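Local coordinates for protein phosphoglycerate dehydrogenase (PDB 3EVT) that probably oxidises 3-phosphoglycerate with NAD, as a member of the D-isomer-specific 2-hydroxyacid dehydrogenase family, at residues A[61-69]-A[288-299]; A[90-101]-A[278-288]. One frame throughout, in Å; residues are numbered along the deposited sequence.

Contact 1 of 2, residues A[61-69]-A[288-299]; sequences QLKFVQVIS and VFPIFAANFAQF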
# COMPACT_ATOMS: atom_id res chain seq x y z
N GLN A 61 31.93 18.08 9.75
CA GLN A 61 30.66 17.77 10.40
C GLN A 61 29.78 16.90 9.54
O GLN A 61 28.55 17.08 9.52
CB GLN A 61 29.94 19.05 10.73
CG GLN A 61 30.76 19.93 11.64
CD GLN A 61 29.96 21.10 12.12
OE1 GLN A 61 29.13 20.96 13.04
NE2 GLN A 61 30.19 22.27 11.50
N LEU A 62 30.38 15.97 8.80
CA LEU A 62 29.58 15.21 7.84
C LEU A 62 28.75 14.20 8.59
O LEU A 62 29.25 13.50 9.49
CB LEU A 62 30.44 14.52 6.78
CG LEU A 62 29.72 13.76 5.68
CD1 LEU A 62 28.99 14.72 4.74
CD2 LEU A 62 30.71 12.86 4.86
N LYS A 63 27.46 14.13 8.24
CA LYS A 63 26.55 13.28 8.96
C LYS A 63 25.80 12.28 8.07
O LYS A 63 25.45 11.20 8.51
CB LYS A 63 25.59 14.18 9.75
CG LYS A 63 26.24 15.04 10.82
CD LYS A 63 25.18 15.73 11.68
CE LYS A 63 25.59 17.16 12.06
NZ LYS A 63 27.03 17.26 12.38
N PHE A 64 25.55 12.62 6.81
CA PHE A 64 24.74 11.76 5.95
C PHE A 64 25.26 11.84 4.51
O PHE A 64 25.30 12.91 3.95
CB PHE A 64 23.23 12.17 6.07
CG PHE A 64 22.30 11.67 4.93
CD1 PHE A 64 22.38 10.36 4.45
CD2 PHE A 64 21.30 12.51 4.43
CE1 PHE A 64 21.51 9.90 3.42
CE2 PHE A 64 20.40 12.08 3.43
CZ PHE A 64 20.52 10.78 2.90
N VAL A 65 25.67 10.69 3.93
CA VAL A 65 25.95 10.63 2.46
C VAL A 65 24.87 9.83 1.71
O VAL A 65 24.58 8.69 2.04
CB VAL A 65 27.34 10.02 2.17
CG1 VAL A 65 27.57 9.87 0.66
CG2 VAL A 65 28.43 10.89 2.76
N GLN A 66 24.26 10.43 0.70
CA GLN A 66 23.36 9.70 -0.16
C GLN A 66 24.07 9.41 -1.48
O GLN A 66 24.27 10.34 -2.26
CB GLN A 66 22.09 10.53 -0.47
CG GLN A 66 21.18 9.88 -1.51
CD GLN A 66 20.30 8.76 -0.96
OE1 GLN A 66 19.55 8.98 0.03
NE2 GLN A 66 20.37 7.54 -1.58
N VAL A 67 24.39 8.15 -1.77
CA VAL A 67 24.94 7.81 -3.10
C VAL A 67 23.82 7.53 -4.10
O VAL A 67 22.72 7.12 -3.71
CB VAL A 67 26.03 6.70 -3.01
CG1 VAL A 67 27.17 7.24 -2.22
CG2 VAL A 67 25.52 5.45 -2.27
N ILE A 68 24.06 7.81 -5.39
CA ILE A 68 23.00 7.73 -6.38
C ILE A 68 23.16 6.55 -7.30
O ILE A 68 22.78 6.62 -8.45
CB ILE A 68 22.86 9.01 -7.19
CG1 ILE A 68 24.24 9.61 -7.47
CG2 ILE A 68 21.98 10.04 -6.45
CD1 ILE A 68 24.80 9.35 -8.90
N SER A 69 23.70 5.46 -6.77
CA SER A 69 23.65 4.19 -7.45
C SER A 69 23.73 3.11 -6.37
O SER A 69 24.13 3.43 -5.26
CB SER A 69 24.82 4.11 -8.43
OG SER A 69 25.96 4.73 -7.85
N VAL A 288 15.74 8.81 -8.62
CA VAL A 288 16.73 8.89 -7.60
C VAL A 288 16.49 10.10 -6.64
O VAL A 288 16.71 10.00 -5.44
CB VAL A 288 18.08 9.01 -8.26
CG1 VAL A 288 19.11 9.42 -7.24
CG2 VAL A 288 18.43 7.66 -8.93
N PHE A 289 16.01 11.22 -7.17
CA PHE A 289 15.84 12.42 -6.34
C PHE A 289 14.85 12.27 -5.18
O PHE A 289 15.17 12.66 -4.06
CB PHE A 289 15.49 13.67 -7.16
CG PHE A 289 15.36 14.92 -6.31
CD1 PHE A 289 16.50 15.54 -5.78
CD2 PHE A 289 14.11 15.44 -5.98
CE1 PHE A 289 16.41 16.70 -4.96
CE2 PHE A 289 13.99 16.60 -5.14
CZ PHE A 289 15.14 17.23 -4.63
N PRO A 290 13.65 11.68 -5.43
CA PRO A 290 12.70 11.45 -4.31
C PRO A 290 13.30 10.60 -3.18
O PRO A 290 12.91 10.77 -2.01
CB PRO A 290 11.57 10.67 -4.96
CG PRO A 290 11.59 11.07 -6.41
CD PRO A 290 13.07 11.27 -6.73
N ILE A 291 14.23 9.69 -3.52
CA ILE A 291 14.94 8.91 -2.49
C ILE A 291 15.73 9.83 -1.54
O ILE A 291 15.54 9.78 -0.34
CB ILE A 291 15.81 7.75 -3.05
CG1 ILE A 291 14.91 6.68 -3.70
CG2 ILE A 291 16.61 7.06 -1.91
CD1 ILE A 291 15.69 5.62 -4.56
N PHE A 292 16.59 10.67 -2.09
CA PHE A 292 17.28 11.73 -1.34
C PHE A 292 16.32 12.70 -0.60
O PHE A 292 16.48 12.91 0.59
CB PHE A 292 18.17 12.58 -2.26
CG PHE A 292 18.86 13.68 -1.52
CD1 PHE A 292 19.77 13.36 -0.50
CD2 PHE A 292 18.57 15.01 -1.78
CE1 PHE A 292 20.38 14.35 0.22
CE2 PHE A 292 19.16 16.02 -1.06
CZ PHE A 292 20.06 15.70 -0.06
N ALA A 293 15.34 13.25 -1.29
CA ALA A 293 14.35 14.15 -0.68
C ALA A 293 13.69 13.53 0.57
O ALA A 293 13.57 14.19 1.63
CB ALA A 293 13.26 14.57 -1.74
N ALA A 294 13.32 12.26 0.48
CA ALA A 294 12.73 11.54 1.65
C ALA A 294 13.73 11.28 2.75
O ALA A 294 13.44 11.55 3.92
CB ALA A 294 12.05 10.23 1.22
N ASN A 295 14.91 10.76 2.42
CA ASN A 295 15.95 10.56 3.43
C ASN A 295 16.43 11.87 4.10
O ASN A 295 16.71 11.89 5.31
CB ASN A 295 17.14 9.81 2.88
CG ASN A 295 16.91 8.29 2.81
OD1 ASN A 295 16.19 7.73 3.64
ND2 ASN A 295 17.54 7.63 1.85
N PHE A 296 16.50 12.94 3.32
CA PHE A 296 16.87 14.23 3.87
C PHE A 296 15.77 14.83 4.78
O PHE A 296 16.08 15.38 5.82
CB PHE A 296 17.25 15.19 2.73
CG PHE A 296 17.67 16.59 3.18
CD1 PHE A 296 18.90 16.83 3.75
CD2 PHE A 296 16.84 17.68 2.94
CE1 PHE A 296 19.30 18.13 4.15
CE2 PHE A 296 17.21 18.97 3.34
CZ PHE A 296 18.44 19.20 3.93
N ALA A 297 14.49 14.71 4.41
CA ALA A 297 13.43 15.22 5.27
C ALA A 297 13.44 14.57 6.67
O ALA A 297 13.26 15.25 7.68
CB ALA A 297 12.03 15.09 4.59
N GLN A 298 13.75 13.28 6.69
CA GLN A 298 13.74 12.48 7.89
C GLN A 298 15.01 12.77 8.67
O GLN A 298 14.96 12.96 9.89
CB GLN A 298 13.66 11.02 7.50
CG GLN A 298 13.59 10.03 8.63
CD GLN A 298 12.49 10.34 9.61
OE1 GLN A 298 11.46 10.95 9.29
NE2 GLN A 298 12.72 9.95 10.85
N PHE A 299 16.14 12.82 7.97
CA PHE A 299 17.40 13.28 8.54
C PHE A 299 17.28 14.66 9.25
O PHE A 299 17.83 14.88 10.34
CB PHE A 299 18.49 13.39 7.46
CG PHE A 299 19.73 14.03 7.96
CD1 PHE A 299 20.63 13.31 8.74
CD2 PHE A 299 19.95 15.37 7.74
CE1 PHE A 299 21.76 13.92 9.25
CE2 PHE A 299 21.09 16.01 8.25
CZ PHE A 299 22.00 15.28 9.02

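Contact 2 of 2, residues A[90-101]-A[278-288]; sequences TSGIHADAISES and SGQIAHFRATV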
# COMPACT_ATOMS: atom_id res chain seq x y z
N THR A 90 20.45 3.75 -3.74
CA THR A 90 19.29 3.83 -4.63
C THR A 90 18.79 2.47 -5.13
O THR A 90 18.32 2.36 -6.27
CB THR A 90 19.62 4.65 -5.89
OG1 THR A 90 20.92 4.25 -6.34
CG2 THR A 90 19.60 6.19 -5.60
N SER A 91 18.86 1.43 -4.32
CA SER A 91 18.27 0.17 -4.76
C SER A 91 16.75 0.09 -4.71
O SER A 91 16.07 0.95 -4.15
CB SER A 91 18.89 -1.04 -4.05
OG SER A 91 18.86 -0.85 -2.67
N GLY A 92 16.20 -0.95 -5.36
CA GLY A 92 14.77 -1.25 -5.27
C GLY A 92 13.83 -0.48 -6.17
O GLY A 92 12.59 -0.67 -6.10
N ILE A 93 14.37 0.40 -7.02
CA ILE A 93 13.51 1.31 -7.79
C ILE A 93 12.59 0.59 -8.77
O ILE A 93 11.35 0.79 -8.75
CB ILE A 93 14.29 2.38 -8.55
CG1 ILE A 93 15.11 3.23 -7.56
CG2 ILE A 93 13.26 3.23 -9.35
CD1 ILE A 93 16.03 4.27 -8.23
N HIS A 94 13.17 -0.25 -9.62
CA HIS A 94 12.40 -1.04 -10.58
C HIS A 94 11.47 -1.97 -9.83
O HIS A 94 10.31 -2.01 -10.11
CB HIS A 94 13.29 -1.92 -11.49
CG HIS A 94 13.81 -1.22 -12.71
ND1 HIS A 94 15.15 -0.90 -12.88
CD2 HIS A 94 13.17 -0.80 -13.83
CE1 HIS A 94 15.31 -0.29 -14.05
NE2 HIS A 94 14.13 -0.21 -14.64
N ALA A 95 12.00 -2.73 -8.90
CA ALA A 95 11.17 -3.64 -8.09
C ALA A 95 10.01 -2.94 -7.36
O ALA A 95 8.94 -3.47 -7.32
CB ALA A 95 12.02 -4.42 -7.11
N ASP A 96 10.23 -1.76 -6.79
CA ASP A 96 9.13 -0.91 -6.25
C ASP A 96 8.02 -0.58 -7.25
O ASP A 96 6.85 -0.70 -6.90
CB ASP A 96 9.67 0.42 -5.70
CG ASP A 96 9.75 0.44 -4.14
OD1 ASP A 96 10.36 -0.51 -3.54
OD2 ASP A 96 9.23 1.43 -3.51
N ALA A 97 8.37 -0.16 -8.47
CA ALA A 97 7.33 0.14 -9.46
C ALA A 97 6.49 -1.07 -9.83
O ALA A 97 5.29 -0.98 -9.91
CB ALA A 97 7.91 0.79 -10.76
N ILE A 98 7.13 -2.20 -10.09
CA ILE A 98 6.43 -3.42 -10.44
C ILE A 98 5.54 -3.88 -9.29
O ILE A 98 4.42 -4.34 -9.48
CB ILE A 98 7.44 -4.53 -10.73
CG1 ILE A 98 8.27 -4.20 -11.97
CG2 ILE A 98 6.73 -5.87 -10.78
CD1 ILE A 98 9.62 -5.13 -12.08
N SER A 99 6.00 -3.72 -8.07
CA SER A 99 5.13 -4.05 -6.96
C SER A 99 3.89 -3.18 -6.90
O SER A 99 2.77 -3.68 -6.63
CB SER A 99 5.90 -3.90 -5.66
OG SER A 99 6.82 -4.95 -5.58
N GLU A 100 4.07 -1.87 -7.10
CA GLU A 100 2.92 -0.95 -7.20
C GLU A 100 1.90 -1.35 -8.29
O GLU A 100 0.69 -1.28 -8.07
CB GLU A 100 3.41 0.50 -7.44
CG GLU A 100 4.07 1.13 -6.18
CD GLU A 100 4.15 2.64 -6.30
OE1 GLU A 100 3.39 3.19 -7.16
OE2 GLU A 100 4.93 3.26 -5.52
N SER A 101 2.38 -1.77 -9.46
CA SER A 101 1.48 -2.36 -10.49
C SER A 101 0.69 -3.55 -10.02
O SER A 101 -0.49 -3.68 -10.35
CB SER A 101 2.27 -2.79 -11.71
OG SER A 101 2.82 -1.63 -12.33
N SER A 278 4.57 -2.84 -16.55
CA SER A 278 4.69 -2.78 -15.07
C SER A 278 6.06 -2.33 -14.61
O SER A 278 6.19 -1.71 -13.56
CB SER A 278 4.34 -4.12 -14.40
OG SER A 278 5.26 -5.13 -14.76
N GLY A 279 7.09 -2.68 -15.37
CA GLY A 279 8.46 -2.40 -14.95
C GLY A 279 9.08 -1.11 -15.49
O GLY A 279 10.21 -0.74 -15.08
N GLN A 280 8.37 -0.44 -16.41
CA GLN A 280 8.84 0.84 -16.96
C GLN A 280 8.92 1.94 -15.90
O GLN A 280 7.90 2.28 -15.26
CB GLN A 280 7.94 1.31 -18.09
CG GLN A 280 7.74 0.28 -19.15
CD GLN A 280 7.19 0.85 -20.44
OE1 GLN A 280 6.24 1.64 -20.45
NE2 GLN A 280 7.80 0.45 -21.55
N ILE A 281 10.11 2.48 -15.69
CA ILE A 281 10.29 3.56 -14.72
C ILE A 281 10.82 4.76 -15.43
O ILE A 281 11.33 4.65 -16.56
CB ILE A 281 11.28 3.21 -13.60
CG1 ILE A 281 12.59 2.65 -14.17
CG2 ILE A 281 10.68 2.20 -12.65
CD1 ILE A 281 13.59 2.32 -13.08
N ALA A 282 10.72 5.91 -14.78
CA ALA A 282 11.24 7.12 -15.40
C ALA A 282 12.76 7.14 -15.44
O ALA A 282 13.46 6.18 -15.08
CB ALA A 282 10.71 8.38 -14.72
N HIS A 283 13.26 8.28 -15.87
CA HIS A 283 14.67 8.47 -16.08
C HIS A 283 15.33 8.60 -14.69
O HIS A 283 14.67 9.04 -13.74
CB HIS A 283 14.83 9.73 -16.98
CG HIS A 283 16.21 10.29 -17.03
ND1 HIS A 283 16.99 10.24 -18.17
CD2 HIS A 283 16.94 10.94 -16.10
CE1 HIS A 283 18.15 10.83 -17.92
NE2 HIS A 283 18.14 11.28 -16.68
N PHE A 284 16.59 8.18 -14.54
CA PHE A 284 17.23 8.25 -13.24
C PHE A 284 17.04 9.59 -12.51
O PHE A 284 16.60 9.63 -11.37
CB PHE A 284 18.72 7.87 -13.29
CG PHE A 284 19.49 8.56 -14.37
CD1 PHE A 284 20.32 9.64 -14.08
CD2 PHE A 284 19.38 8.13 -15.69
CE1 PHE A 284 21.04 10.27 -15.11
CE2 PHE A 284 20.08 8.75 -16.72
CZ PHE A 284 20.91 9.82 -16.43
N ARG A 285 17.32 10.71 -13.15
CA ARG A 285 17.11 11.96 -12.44
C ARG A 285 15.74 11.95 -11.71
O ARG A 285 15.64 12.42 -10.59
CB ARG A 285 17.31 13.18 -13.36
CG ARG A 285 18.79 13.54 -13.55
CD ARG A 285 18.96 15.04 -13.71
NE ARG A 285 20.22 15.38 -14.39
CZ ARG A 285 20.52 16.57 -14.92
NH1 ARG A 285 19.65 17.60 -14.85
NH2 ARG A 285 21.70 16.76 -15.51
N ALA A 286 14.72 11.34 -12.30
CA ALA A 286 13.40 11.40 -11.71
C ALA A 286 13.10 10.37 -10.61
O ALA A 286 12.05 10.43 -9.98
CB ALA A 286 12.31 11.28 -12.81
N THR A 287 13.96 9.38 -10.43
CA THR A 287 13.62 8.29 -9.53
C THR A 287 14.54 8.35 -8.35
O THR A 287 14.19 7.99 -7.22
CB THR A 287 13.80 6.89 -10.20
OG1 THR A 287 15.11 6.78 -10.80
CG2 THR A 287 12.72 6.62 -11.24
N VAL A 288 15.74 8.81 -8.62
CA VAL A 288 16.73 8.89 -7.60
C VAL A 288 16.49 10.10 -6.64
O VAL A 288 16.71 10.00 -5.44
CB VAL A 288 18.08 9.01 -8.26
CG1 VAL A 288 19.11 9.42 -7.24
CG2 VAL A 288 18.43 7.66 -8.93

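Contact 1 of 2, residues A[61-69]-A[288-299]
From helix 284-302, Ile-291 meets Gln-66 with CG2, 3.8 Å from NE2, the two side chains crossing at about a right angle. Next to it, Phe-292 sets CD1 3.7 Å from CB of Gln-66 and brings CE1 against CE2 of Phe-64, while its ring stacks with Tyr-45 of the neighbouring strand 41-45. Asn-295 makes the polar link. Its ND2 donates to OE1 of Gln-66 over 3.0 Å, almost straight at 170°, on a lone pair of the acceptor, and the two amides are nearly coplanar. CG of Gln-66 stands opposite the backbone N (chi1 173°) and the chain bends at chi2, which brings OE1 to Asn-295; NE2 then bonds to O of Val-67 and to O of Asn-89. OD1 of Asn-295 accepts from N of Val-306 and N of Arg-307, which should fix the rotation of both buried amides. CB of Asn-295 also presses on CZ of Phe-64 at 3.5 Å. Beyond it, Phe-299 offers a ring face to CB of Phe-64, 4.2 Å from the ring centroid, and its CZ reaches CB of Lys-63 at 3.8 Å. The strand 64-66 and the helix run antiparallel at 167°, their axes 10.0 Å apart. This is a helix packed antiparallel on a strand of a parallel sheet, as in alpha/beta folds; here the C-terminal helix returns to cover the five-stranded sheet of the flavodoxin-like domain that in this family binds substrate.

Contact 2 of 2, residues A[90-101]-A[278-288]
Ile-93 carries CG1 beside its backbone N, opposite the carbonyl carbon (chi1 -59°), and extends on through chi2 at 175°, so that CD1 reaches OG1 of Thr-287 at 3.7 Å while the CG2 branch meets CB of the same residue. Ile-281 instead holds CG1 between its own backbone N and carbonyl carbon (chi1 50°), a setting that leaves CG2 against CB of Ala-97, 3.6 Å away. The end of Ile-281 lies over a face of the His-94 imidazole, but CD1 is modelled too close to the ring for the detail to be trusted. Ile-281 thus packs against Ala-97 and, at its end, beside Ile-93. At the edge of the imidazole, near its plane, O of Gly-279 lies 3.2 Å from CD2 of His-94. Further along the helix, the side chain of Ile-98 sets CG1 3.5 Å from CA of Gly-279, and on the backbone CA of Ile-98 approaches O of Ser-278 in a CA-H...O contact. Ser-101 packs CB on CB of Ser-278 at 3.6 Å, while its OG is hydrogen-bonded to NE of Arg-111 of the second subunit. The two segments meet by van der Waals contact, without a hydrogen bond between them. At the other end, CG2 of Thr-90 sits 3.7 Å from CG1 of Val-288, and OG1 of Thr-287 bonds back to O of Phe-284, three residues earlier. The two segments are the paired connections between the domains: helix 93-110 also packs on helix 147-158 of the Rossmann-type domain, 278-283 follows strand 271-273, and helix 284-302 leads back to the sheet containing strands 64-66 and 86-88.

From the N terminus, the chain lays down the first sheet, including strand 64-66, then leaves it through 90-101 and builds the NAD-binding domain with its seven-stranded sheet. After strand 271-273, the last of that sheet, the return passage 278-288 closes the smaller loop at contact 2. Helix 284-302 then carries the chain back to the first sheet, where contact 1 closes the larger loop around the smaller one. Val-288 belongs to both contacts, whose centres lie about 17 Å apart. They also touch directly, with CD1 of Ile-291 3.9 Å from CG1 of Ile-93. Contact 2 thus pairs the two interdomain crossings, and contact 1 anchors the returning helix on its sheet.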